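Local structure of Tat (Twin-arginine translocation) pathway signal sequence containing protein (Mycobacterium tuberculosis, 5IMU) at residues M190-A194 / H209-Y213; A149-V155 / L198-D203; L17-V21 / W33-L37. The protein is of unknown function and probably exported by the Tat pathway, its C-terminal part combining an alpha/beta/alpha sandwich with a helical bundle. All blocks are in the same frame, centred on the assembly; numbering follows the deposited sequence.

Contact 1: residues M190-A194 / H209-Y213; sequences MLLAA and HLAWY
Residues 190-194 and 209-213 lie side by side as nearly antiparallel helical segments, their axes 8.4 Å apart at an angle of 160°, and come closest in backbone where Ala-194 faces His-209. They belong to the helices 183-199 and 203-216, which form an antiparallel helical hairpin in the helical bundle of the DUF5631 region. No hydrogen bond crosses the interface; two CH-pi contacts and apolar packing hold it. Ala-193 sets its methyl squarely over the imidazole of His-209, with CB 3.6 Å from the ring centroid and 7° off the normal. At the root of that side chain, CB of His-209 lies 3.5 Å from the carbonyl O of Met-190 and also meets the methyl of Ala-194. Its ND1 is engaged outside the two segments, hydrogen-bonded to NE1 of Trp-54, whose indole also meets the rings of His-209 and Trp-212. Met-190 reaches across in an extended chain, and its SD passes 3.7 Å from the carbonyl O of Trp-212, close to CA of Tyr-213, before CE meets CB of Trp-212. On the flank toward helix 124-133, where Ala-131 touches both Leu-191 and Tyr-213, Leu-191 covers one face of the phenol ring. Tyr-213 has CG anti to the backbone N (chi1 176°), which carries the ring back toward helix 183-199. CG of Leu-191 sits over this ring, displaced toward the rim beside CE1, while its two methyls diverge: CD2 turns to CD2 of Leu-210, and CD1 lies 3.6 Å from CZ of Tyr-213.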
loop_
_atom_site.group_PDB
_atom_site.type_symbol
_atom_site.label_atom_id
_atom_site.label_comp_id
_atom_site.label_asym_id
_atom_site.label_seq_id
_atom_site.Cartn_x
_atom_site.Cartn_y
_atom_site.Cartn_z
ATOM N N MET A 190 -4.151 -1.973 8.273
ATOM C CA MET A 190 -3.334 -3.056 7.732
ATOM C C MET A 190 -3.833 -4.423 8.191
ATOM O O MET A 190 -3.912 -5.361 7.389
ATOM C CB MET A 190 -1.873 -2.861 8.137
ATOM C CG MET A 190 -1.191 -1.666 7.488
ATOM S SD MET A 190 0.391 -1.282 8.265
ATOM C CE MET A 190 1.020 -0.025 7.157
ATOM N N LEU A 191 -4.160 -4.559 9.481
ATOM C CA LEU A 191 -4.634 -5.844 9.989
ATOM C C LEU A 191 -5.963 -6.238 9.356
ATOM O O LEU A 191 -6.165 -7.404 8.997
ATOM C CB LEU A 191 -4.768 -5.798 11.510
ATOM C CG LEU A 191 -3.570 -6.236 12.356
ATOM C CD1 LEU A 191 -3.944 -6.241 13.834
ATOM C CD2 LEU A 191 -3.054 -7.602 11.924
ATOM N N LEU A 192 -6.886 -5.284 9.220
ATOM C CA LEU A 192 -8.153 -5.584 8.562
ATOM C C LEU A 192 -7.936 -5.964 7.101
ATOM O O LEU A 192 -8.616 -6.856 6.578
ATOM C CB LEU A 192 -9.097 -4.388 8.671
ATOM C CG LEU A 192 -9.479 -3.939 10.084
ATOM C CD1 LEU A 192 -10.244 -2.623 10.043
ATOM C CD2 LEU A 192 -10.291 -5.012 10.796
ATOM N N ALA A 193 -6.992 -5.298 6.430
ATOM C CA ALA A 193 -6.699 -5.618 5.036
ATOM C C ALA A 193 -6.146 -7.031 4.902
ATOM O O ALA A 193 -6.435 -7.730 3.924
ATOM C CB ALA A 193 -5.717 -4.601 4.456
ATOM N N ALA A 194 -5.344 -7.467 5.877
ATOM C CA ALA A 194 -4.815 -8.825 5.842
ATOM C C ALA A 194 -5.931 -9.853 5.980
ATOM O O ALA A 194 -5.925 -10.883 5.298
ATOM C CB ALA A 194 -3.770 -9.012 6.943
ATOM N N HIS A 209 0.333 -7.365 3.910
ATOM C CA HIS A 209 -0.212 -6.444 4.901
ATOM C C HIS A 209 0.252 -6.802 6.309
ATOM O O HIS A 209 0.495 -5.911 7.131
ATOM C CB HIS A 209 -1.737 -6.430 4.818
ATOM C CG HIS A 209 -2.263 -5.781 3.576
ATOM N ND1 HIS A 209 -2.000 -4.467 3.255
ATOM C CD2 HIS A 209 -3.031 -6.268 2.573
ATOM C CE1 HIS A 209 -2.587 -4.171 2.109
ATOM N NE2 HIS A 209 -3.219 -5.247 1.674
ATOM N N LEU A 210 0.384 -8.096 6.605
ATOM C CA LEU A 210 0.854 -8.504 7.926
ATOM C C LEU A 210 2.304 -8.092 8.150
ATOM O O LEU A 210 2.667 -7.651 9.247
ATOM C CB LEU A 210 0.701 -10.016 8.095
ATOM C CG LEU A 210 0.209 -10.567 9.438
ATOM C CD1 LEU A 210 0.921 -11.874 9.770
ATOM C CD2 LEU A 210 0.357 -9.561 10.573
ATOM N N ALA A 211 3.151 -8.242 7.128
ATOM C CA ALA A 211 4.544 -7.827 7.258
ATOM C C ALA A 211 4.649 -6.329 7.508
ATOM O O ALA A 211 5.432 -5.885 8.357
ATOM C CB ALA A 211 5.329 -8.218 6.005
ATOM N N TRP A 212 3.858 -5.533 6.787
ATOM C CA TRP A 212 3.890 -4.091 6.994
ATOM C C TRP A 212 3.298 -3.700 8.341
ATOM O O TRP A 212 3.702 -2.685 8.920
ATOM C CB TRP A 212 3.158 -3.382 5.858
ATOM C CG TRP A 212 4.055 -3.097 4.696
ATOM C CD1 TRP A 212 4.128 -3.787 3.521
ATOM C CD2 TRP A 212 5.029 -2.050 4.611
ATOM N NE1 TRP A 212 5.084 -3.226 2.704
ATOM C CE2 TRP A 212 5.651 -2.158 3.352
ATOM C CE3 TRP A 212 5.430 -1.029 5.477
ATOM C CZ2 TRP A 212 6.653 -1.282 2.937
ATOM C CZ3 TRP A 212 6.425 -0.159 5.065
ATOM C CH2 TRP A 212 7.026 -0.290 3.807
ATOM N N TYR A 213 2.345 -4.480 8.854
ATOM C CA TYR A 213 1.814 -4.203 10.186
ATOM C C TYR A 213 2.911 -4.288 11.241
ATOM O O TYR A 213 2.950 -3.475 12.172
ATOM C CB TYR A 213 0.677 -5.170 10.521
ATOM C CG TYR A 213 0.141 -4.994 11.928
ATOM C CD1 TYR A 213 -0.795 -4.012 12.213
ATOM C CD2 TYR A 213 0.581 -5.805 12.968
ATOM C CE1 TYR A 213 -1.283 -3.840 13.496
ATOM C CE2 TYR A 213 0.099 -5.640 14.256
ATOM C CZ TYR A 213 -0.833 -4.658 14.513
ATOM O OH TYR A 213 -1.314 -4.494 15.790
#

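Contact 2: residues A149-V155 / L198-D203; sequences AVRKTGV and LIDEQD
Ala-149 meets Leu-198 and Ile-199 where two helices of the DUF5631 helical bundle end side by side, 140-151 and 183-199, each closed by a Schellman motif whose C-prime residue, Lys-152 or Glu-201, has positive phi. At the first end Thr-153 N bonds to Pro-148 O, whereas the bond from Lys-152 N to Ala-149 O is weak; at the second, Glu-201 N donates to Leu-198 O at 3.0 Å. The same two acceptors, Ala-149 O and Leu-198 O, share a water that donates to both: at 2.7 Å to Ala-149 O, weakly to Leu-198 O. It thus links the two helix ends through their carbonyls. On the solvent-exposed side, a salt bridge joins the two segments. Lys-152, extended beyond CG, brings NZ to 3.1 Å from Asp-203 OD2, on the syn side of the carboxylate and 25° out of its plane. This carboxylate belongs to the first turn of helix 203-216, right after the N-cap residue Gln-202. On the buried side, the methyl of Ala-149 fits between CG2 of Ile-199, 3.7 Å from its CB, and CD2 of Leu-198, which also meets CG2 of Val-150. CD1 of Ile-199 reaches CG2 of Val-155. Helix 124-133 closes one flank of these apolar side chains through Phe-124, Leu-128 and Val-129, and helix 157-177 packs on Ile-199 through Ala-160 and Leu-163.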
loop_
_atom_site.group_PDB
_atom_site.type_symbol
_atom_site.label_atom_id
_atom_site.label_comp_id
_atom_site.label_asym_id
_atom_site.label_seq_id
_atom_site.Cartn_x
_atom_site.Cartn_y
_atom_site.Cartn_z
ATOM N N ALA A 149 -10.661 -17.051 9.567
ATOM C CA ALA A 149 -9.930 -16.718 8.348
ATOM C C ALA A 149 -8.609 -17.474 8.276
ATOM O O ALA A 149 -8.225 -17.972 7.211
ATOM C CB ALA A 149 -9.688 -15.211 8.271
ATOM N N VAL A 150 -7.899 -17.571 9.402
ATOM C CA VAL A 150 -6.639 -18.306 9.427
ATOM C C VAL A 150 -6.884 -19.797 9.230
ATOM O O VAL A 150 -6.142 -20.471 8.503
ATOM C CB VAL A 150 -5.885 -18.013 10.738
ATOM C CG1 VAL A 150 -4.802 -19.050 10.985
ATOM C CG2 VAL A 150 -5.282 -16.616 10.694
ATOM N N ARG A 151 -7.930 -20.337 9.859
ATOM C CA ARG A 151 -8.257 -21.748 9.695
ATOM C C ARG A 151 -8.875 -22.055 8.334
ATOM O O ARG A 151 -9.020 -23.235 7.997
ATOM C CB ARG A 151 -9.217 -22.196 10.800
ATOM C CG ARG A 151 -8.682 -22.074 12.215
ATOM C CD ARG A 151 -7.796 -23.247 12.594
ATOM N NE ARG A 151 -7.114 -23.011 13.862
ATOM C CZ ARG A 151 -5.889 -22.504 13.962
ATOM N NH1 ARG A 151 -5.212 -22.188 12.867
ATOM N NH2 ARG A 151 -5.340 -22.314 15.155
ATOM N N LYS A 152 -9.247 -21.030 7.561
ATOM C CA LYS A 152 -9.844 -21.191 6.232
ATOM C C LYS A 152 -11.158 -21.968 6.290
ATOM O O LYS A 152 -11.478 -22.749 5.390
ATOM C CB LYS A 152 -8.867 -21.853 5.255
ATOM C CG LYS A 152 -7.577 -21.084 5.076
ATOM C CD LYS A 152 -6.725 -21.647 3.953
ATOM C CE LYS A 152 -5.468 -20.809 3.786
ATOM N NZ LYS A 152 -4.659 -21.188 2.597
ATOM N N THR A 153 -11.935 -21.746 7.347
ATOM C CA THR A 153 -13.222 -22.415 7.477
ATOM C C THR A 153 -14.325 -21.746 6.670
ATOM O O THR A 153 -15.374 -22.363 6.457
ATOM C CB THR A 153 -13.649 -22.473 8.944
ATOM O OG1 THR A 153 -14.813 -21.662 9.135
ATOM C CG2 THR A 153 -12.546 -21.954 9.827
ATOM N N GLY A 154 -14.118 -20.512 6.223
ATOM C CA GLY A 154 -15.149 -19.790 5.508
ATOM C C GLY A 154 -15.979 -18.935 6.441
ATOM O O GLY A 154 -16.278 -19.344 7.566
ATOM N N VAL A 155 -16.350 -17.741 5.990
ATOM C CA VAL A 155 -17.136 -16.813 6.788
ATOM C C VAL A 155 -18.440 -16.524 6.053
ATOM O O VAL A 155 -18.626 -16.897 4.896
ATOM C CB VAL A 155 -16.373 -15.510 7.094
ATOM C CG1 VAL A 155 -15.146 -15.805 7.945
ATOM C CG2 VAL A 155 -15.970 -14.815 5.799
ATOM N N LEU A 198 -7.134 -12.629 3.187
ATOM C CA LEU A 198 -7.140 -14.030 3.596
ATOM C C LEU A 198 -8.441 -14.716 3.191
ATOM O O LEU A 198 -8.425 -15.792 2.581
ATOM C CB LEU A 198 -6.913 -14.121 5.106
ATOM C CG LEU A 198 -6.201 -15.345 5.686
ATOM C CD1 LEU A 198 -4.962 -15.693 4.879
ATOM C CD2 LEU A 198 -5.831 -15.082 7.138
ATOM N N ILE A 199 -9.587 -14.107 3.513
ATOM C CA ILE A 199 -10.853 -14.741 3.162
ATOM C C ILE A 199 -11.083 -14.736 1.655
ATOM O O ILE A 199 -11.892 -15.526 1.156
ATOM C CB ILE A 199 -12.043 -14.087 3.898
ATOM C CG1 ILE A 199 -12.274 -12.649 3.433
ATOM C CG2 ILE A 199 -11.840 -14.139 5.408
ATOM C CD1 ILE A 199 -13.557 -12.045 3.985
ATOM N N ASP A 200 -10.380 -13.882 0.912
ATOM C CA ASP A 200 -10.427 -13.889 -0.546
ATOM C C ASP A 200 -9.423 -14.849 -1.174
ATOM O O ASP A 200 -9.288 -14.855 -2.402
ATOM C CB ASP A 200 -10.178 -12.481 -1.098
ATOM C CG ASP A 200 -11.367 -11.561 -0.920
ATOM O OD1 ASP A 200 -12.485 -12.063 -0.675
ATOM O OD2 ASP A 200 -11.189 -10.331 -1.045
ATOM N N GLU A 201 -8.712 -15.638 -0.367
ATOM C CA GLU A 201 -7.703 -16.586 -0.849
ATOM C C GLU A 201 -6.535 -15.890 -1.541
ATOM O O GLU A 201 -5.906 -16.456 -2.437
ATOM C CB GLU A 201 -8.309 -17.637 -1.784
ATOM C CG GLU A 201 -9.115 -18.714 -1.094
ATOM C CD GLU A 201 -9.563 -19.795 -2.057
ATOM O OE1 GLU A 201 -10.747 -20.190 -2.002
ATOM O OE2 GLU A 201 -8.732 -20.244 -2.877
ATOM N N GLN A 202 -6.228 -14.661 -1.139
ATOM C CA GLN A 202 -5.044 -13.966 -1.641
ATOM C C GLN A 202 -3.990 -13.923 -0.534
ATOM O O GLN A 202 -3.640 -12.877 0.012
ATOM C CB GLN A 202 -5.421 -12.576 -2.148
ATOM C CG GLN A 202 -6.183 -12.606 -3.473
ATOM C CD GLN A 202 -6.629 -11.233 -3.934
ATOM O OE1 GLN A 202 -7.225 -10.474 -3.171
ATOM N NE2 GLN A 202 -6.342 -10.906 -5.191
ATOM N N ASP A 203 -3.482 -15.120 -0.221
ATOM C CA ASP A 203 -2.589 -15.297 0.923
ATOM C C ASP A 203 -1.327 -14.453 0.805
ATOM O O ASP A 203 -0.788 -14.002 1.824
ATOM C CB ASP A 203 -2.221 -16.774 1.078
ATOM C CG ASP A 203 -3.357 -17.600 1.644
ATOM O OD1 ASP A 203 -4.531 -17.253 1.397
ATOM O OD2 ASP A 203 -3.075 -18.593 2.347
HETATM O O HOH W 1 -9.724 -17.820 4.978
#

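Contact 3: residues L17-V21 / W33-L37; sequences LQRIV and WAAGL
Trp-33 opens the strand segment 33-37 by meeting Val-21 of the helix segment 17-21, which runs over the sheet at 149° to the strand, with the axes 7.8 Å apart at closest approach. Helix 6-27 here packs on one face of the mixed four-stranded sheet, as a helical layer does in the alpha/beta/alpha sandwich of the DUF5632 region. CB of Trp-33 lies 4.2 Å from CG1 of Val-21, but the indole then leads away from the segment toward Val-24 and Ala-25 farther along helix 6-27, and its NE1 is hydrogen-bonded to the carbonyl O of Glu-28, just past the helix end. Ala-34 turns its methyl to the other side of the sheet, and it is the backbone that touches the helix here, its C lying 4.0 Å from CG2 of Val-21. Ala-35, nearest in backbone to Val-21, points its methyl at the helix. Val-21 holds CG1 anti to the backbone N (chi1 169°), which directs the two methyls to different parts of the strand: CG1 to Trp-33 and CG2 to Ala-35, where CG2 is 3.5 Å from both N and CB. CD2 of Leu-17 and CG2 of Ile-20 also approach the methyl of Ala-35, more loosely. At Gly-36, which has no side chain, CD1 of Leu-17 comes 4.1 Å from CA. The same methyl ends the contact at Leu-37, 3.9 Å from its N and near its CB. Strand 33-37 is an inner strand, bonded antiparallel to 44-48 along one edge and to 88-92 along the other. Helix 6-27 overlies all three: Leu-17 also touches Ala-88, Ala-90 and Thr-44, Ile-20 reaches Thr-44, and Val-21 packs on His-92.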
loop_
_atom_site.group_PDB
_atom_site.type_symbol
_atom_site.label_atom_id
_atom_site.label_comp_id
_atom_site.label_asym_id
_atom_site.label_seq_id
_atom_site.Cartn_x
_atom_site.Cartn_y
_atom_site.Cartn_z
ATOM N N LEU A 17 7.415 8.185 -16.042
ATOM C CA LEU A 17 7.310 8.234 -14.588
ATOM C C LEU A 17 6.113 9.064 -14.147
ATOM O O LEU A 17 5.413 8.700 -13.195
ATOM C CB LEU A 17 8.595 8.798 -13.981
ATOM C CG LEU A 17 9.825 7.890 -13.954
ATOM C CD1 LEU A 17 10.998 8.607 -13.304
ATOM C CD2 LEU A 17 9.521 6.595 -13.224
ATOM N N GLN A 18 5.860 10.186 -14.825
ATOM C CA GLN A 18 4.754 11.047 -14.419
ATOM C C GLN A 18 3.409 10.369 -14.651
ATOM O O GLN A 18 2.487 10.517 -13.841
ATOM C CB GLN A 18 4.820 12.383 -15.158
ATOM C CG GLN A 18 3.947 13.462 -14.532
ATOM C CD GLN A 18 4.396 13.832 -13.129
ATOM O OE1 GLN A 18 5.458 14.425 -12.943
ATOM N NE2 GLN A 18 3.598 13.463 -12.131
ATOM N N ARG A 19 3.273 9.624 -15.753
ATOM C CA ARG A 19 2.031 8.895 -15.992
ATOM C C ARG A 19 1.808 7.825 -14.929
ATOM O O ARG A 19 0.668 7.570 -14.525
ATOM C CB ARG A 19 2.031 8.265 -17.386
ATOM C CG ARG A 19 1.956 9.266 -18.528
ATOM C CD ARG A 19 1.630 8.578 -19.850
ATOM N NE ARG A 19 2.629 7.581 -20.227
ATOM C CZ ARG A 19 3.722 7.851 -20.935
ATOM N NH1 ARG A 19 3.959 9.088 -21.346
ATOM N NH2 ARG A 19 4.579 6.884 -21.234
ATOM N N ILE A 20 2.885 7.188 -14.464
ATOM C CA ILE A 20 2.761 6.195 -13.401
ATOM C C ILE A 20 2.298 6.854 -12.106
ATOM O O ILE A 20 1.403 6.349 -11.419
ATOM C CB ILE A 20 4.092 5.445 -13.212
ATOM C CG1 ILE A 20 4.326 4.479 -14.376
ATOM C CG2 ILE A 20 4.110 4.699 -11.885
ATOM C CD1 ILE A 20 5.642 3.750 -14.305
ATOM N N VAL A 21 2.894 7.999 -11.760
ATOM C CA VAL A 21 2.483 8.723 -10.557
ATOM C C VAL A 21 1.027 9.159 -10.669
ATOM O O VAL A 21 0.222 8.945 -9.754
ATOM C CB VAL A 21 3.406 9.928 -10.310
ATOM C CG1 VAL A 21 2.824 10.821 -9.229
ATOM C CG2 VAL A 21 4.793 9.467 -9.916
ATOM N N TRP A 33 2.468 11.159 -3.600
ATOM C CA TRP A 33 3.070 10.027 -4.288
ATOM C C TRP A 33 4.355 10.462 -4.977
ATOM O O TRP A 33 4.541 11.640 -5.290
ATOM C CB TRP A 33 2.129 9.436 -5.353
ATOM C CG TRP A 33 0.821 8.905 -4.845
ATOM C CD1 TRP A 33 -0.351 9.594 -4.721
ATOM C CD2 TRP A 33 0.541 7.561 -4.434
ATOM N NE1 TRP A 33 -1.339 8.766 -4.242
ATOM C CE2 TRP A 33 -0.816 7.513 -4.060
ATOM C CE3 TRP A 33 1.309 6.395 -4.341
ATOM C CZ2 TRP A 33 -1.422 6.346 -3.597
ATOM C CZ3 TRP A 33 0.704 5.237 -3.882
ATOM C CH2 TRP A 33 -0.647 5.222 -3.517
ATOM N N ALA A 34 5.231 9.492 -5.232
ATOM C CA ALA A 34 6.422 9.730 -6.036
ATOM C C ALA A 34 6.865 8.427 -6.684
ATOM O O ALA A 34 6.658 7.341 -6.135
ATOM C CB ALA A 34 7.568 10.315 -5.205
ATOM N N ALA A 35 7.478 8.547 -7.859
ATOM C CA ALA A 35 8.070 7.415 -8.555
ATOM C C ALA A 35 9.430 7.813 -9.109
ATOM O O ALA A 35 9.634 8.950 -9.539
ATOM C CB ALA A 35 7.174 6.904 -9.689
ATOM N N GLY A 36 10.355 6.865 -9.097
ATOM C CA GLY A 36 11.711 7.128 -9.540
ATOM C C GLY A 36 12.298 5.927 -10.248
ATOM O O GLY A 36 11.925 4.781 -9.989
ATOM N N LEU A 37 13.228 6.207 -11.156
ATOM C CA LEU A 37 13.938 5.178 -11.908
ATOM C C LEU A 37 15.309 4.967 -11.276
ATOM O O LEU A 37 16.086 5.917 -11.141
ATOM C CB LEU A 37 14.088 5.571 -13.378
ATOM C CG LEU A 37 14.701 4.502 -14.287
ATOM C CD1 LEU A 37 13.763 3.307 -14.418
ATOM C CD2 LEU A 37 15.049 5.067 -15.657
#

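In the fold
Contacts 1 and 2 both draw on helix 183-199, the first from its middle and the second from its C-terminal end, and their centres are about 14 Å apart. Their segments alternate along the chain, and both lie in the helical DUF5631 region; helix 183-199 thereby pairs with 203-216 and also meets the end of 140-151. Contact 3 belongs to the DUF5632 region on the opposite side of the chain's centre, with its centre about 25 Å from that of contact 1 and about 34 Å from that of contact 2. Contact 3 lies near the bound potassium ion, which is about 7 Å from the side chain of Leu-37 and has its site at Thr-44, Asn-64 and Thr-66; Thr-44 also touches Leu-37.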